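Local coordinates for transcriptional regulator (TetR/AcrR family) (Bacillus halodurans, PDB 5GP9), which probably acts as a TetR-family transcriptional repressor that binds operator DNA and regulates fatty acid degradation genes, at residues Val164-Trp167 against Val168-Asp171. Sequence-based numbering, arbitrary orientation.
Sequences VTNW and VMKD
The Trp167 indole crosses the Val168 side chain at a slant, with CE3 3.6 Å from Val168 CG2. The Val164 carbonyl oxygen lies at the edge of the indole, in its plane. Trp167 CG stands anti to the backbone N (chi1 164°), and with chi2 this sets the six-membered ring slantwise across Val168 CG2. On another side of the helix, Met169 reaches back over the preceding turn. Its SD lies 3.7 Å from Thr165 CG2. The chain bends at chi3 (45°), and CE ends 3.8 Å from Asn166 OD1. Asn166 ND2 is hydrogen-bonded to Glu162 O, and Thr165 OG1 to Gln105 NE2 and Asp161 O. Thr165, Asn166 and Met169 also pack against the second subunit.

This is the C-terminal end of helix 149-169, in the YsiA-like C-terminal region. Val164, Trp167 and Val168 pack on helix 98-107, and Val164 also on helix 79-95. A bound palmitic acid lies about 7 Å from the Val164 side chain.

Backbone bonds are regular at Val168 N to Val164 O (2.9 Å) and Met169 N to Thr165 O (2.9 Å). Lys170 N makes two weak ones, to Asn166 O and Trp167 O. A Schellman motif then ends the helix, with Cys172 N bonded to Trp167 O and Asp171 N to Val168 O. Asp171, with positive phi, is its C-prime residue. The NE1 bond to Tyr174 O and edge-to-face contacts with Tyr174 and His98 probably limit rotation of the indole.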
loop_
_atom_site.group_PDB
_atom_site.type_symbol
_atom_site.label_atom_id
_atom_site.label_comp_id
_atom_site.label_asym_id
_atom_site.label_seq_id
_atom_site.Cartn_x
_atom_site.Cartn_y
_atom_site.Cartn_z
ATOM N N VAL A 164 5.660 -3.094 6.735
ATOM C CA VAL A 164 4.752 -3.860 7.639
ATOM C C VAL A 164 4.009 -4.949 6.842
ATOM O O VAL A 164 3.902 -6.100 7.309
ATOM C CB VAL A 164 3.713 -2.957 8.395
ATOM C CG1 VAL A 164 2.800 -3.844 9.251
ATOM C CG2 VAL A 164 4.451 -1.898 9.235
ATOM N N THR A 165 3.514 -4.611 5.641
ATOM C CA THR A 165 2.831 -5.603 4.833
ATOM C C THR A 165 3.690 -6.776 4.493
ATOM O O THR A 165 3.241 -7.941 4.515
ATOM C CB THR A 165 2.176 -5.008 3.603
ATOM O OG1 THR A 165 1.124 -4.176 4.061
ATOM C CG2 THR A 165 1.633 -6.033 2.699
ATOM N N ASN A 166 4.952 -6.512 4.173
ATOM C CA ASN A 166 5.823 -7.583 3.846
ATOM C C ASN A 166 6.083 -8.545 5.043
ATOM O O ASN A 166 6.153 -9.753 4.827
ATOM C CB ASN A 166 7.094 -7.030 3.209
ATOM C CG ASN A 166 6.877 -6.802 1.696
ATOM O OD1 ASN A 166 6.970 -7.751 0.900
ATOM N ND2 ASN A 166 6.490 -5.594 1.307
ATOM N N TRP A 167 6.108 -7.989 6.240
ATOM C CA TRP A 167 6.329 -8.735 7.485
ATOM C C TRP A 167 5.093 -9.603 7.737
ATOM O O TRP A 167 5.179 -10.813 7.973
ATOM C CB TRP A 167 6.585 -7.758 8.568
ATOM C CG TRP A 167 6.485 -8.181 9.999
ATOM C CD1 TRP A 167 7.419 -8.934 10.743
ATOM C CD2 TRP A 167 5.423 -7.880 10.885
ATOM N NE1 TRP A 167 6.969 -9.095 12.016
ATOM C CE2 TRP A 167 5.748 -8.464 12.144
ATOM C CE3 TRP A 167 4.225 -7.128 10.760
ATOM C CZ2 TRP A 167 4.932 -8.325 13.245
ATOM C CZ3 TRP A 167 3.423 -6.967 11.870
ATOM C CH2 TRP A 167 3.773 -7.535 13.101
ATOM N N VAL A 168 3.898 -9.016 7.576
ATOM C CA VAL A 168 2.636 -9.794 7.641
ATOM C C VAL A 168 2.539 -10.912 6.604
ATOM O O VAL A 168 2.121 -12.025 6.959
ATOM C CB VAL A 168 1.390 -8.895 7.606
ATOM C CG1 VAL A 168 0.121 -9.710 7.388
ATOM C CG2 VAL A 168 1.265 -8.052 8.838
ATOM N N MET A 169 2.993 -10.711 5.374
ATOM C CA MET A 169 2.982 -11.722 4.347
ATOM C C MET A 169 3.985 -12.803 4.656
ATOM O O MET A 169 3.812 -13.887 4.147
ATOM C CB MET A 169 3.251 -11.198 2.939
ATOM C CG MET A 169 2.286 -10.174 2.386
ATOM S SD MET A 169 3.162 -9.070 1.168
ATOM C CE MET A 169 4.160 -10.146 0.096
ATOM N N LYS A 170 4.923 -12.542 5.535
ATOM C CA LYS A 170 5.890 -13.550 6.034
ATOM C C LYS A 170 5.527 -14.052 7.446
ATOM O O LYS A 170 6.383 -14.468 8.270
ATOM C CB LYS A 170 7.299 -12.966 5.961
ATOM C CG LYS A 170 7.836 -12.703 4.555
ATOM C CD LYS A 170 7.915 -13.947 3.680
ATOM C CE LYS A 170 8.394 -13.660 2.263
ATOM N NZ LYS A 170 8.137 -14.874 1.442
ATOM N N ASP A 171 4.212 -14.060 7.733
ATOM C CA ASP A 171 3.688 -14.601 8.977
ATOM C C ASP A 171 4.207 -14.004 10.199
ATOM O O ASP A 171 4.279 -14.675 11.245
ATOM C CB ASP A 171 3.857 -16.161 9.020
ATOM C CG ASP A 171 3.073 -16.851 7.934
ATOM O OD1 ASP A 171 1.898 -16.554 7.800
ATOM O OD2 ASP A 171 3.606 -17.651 7.162
#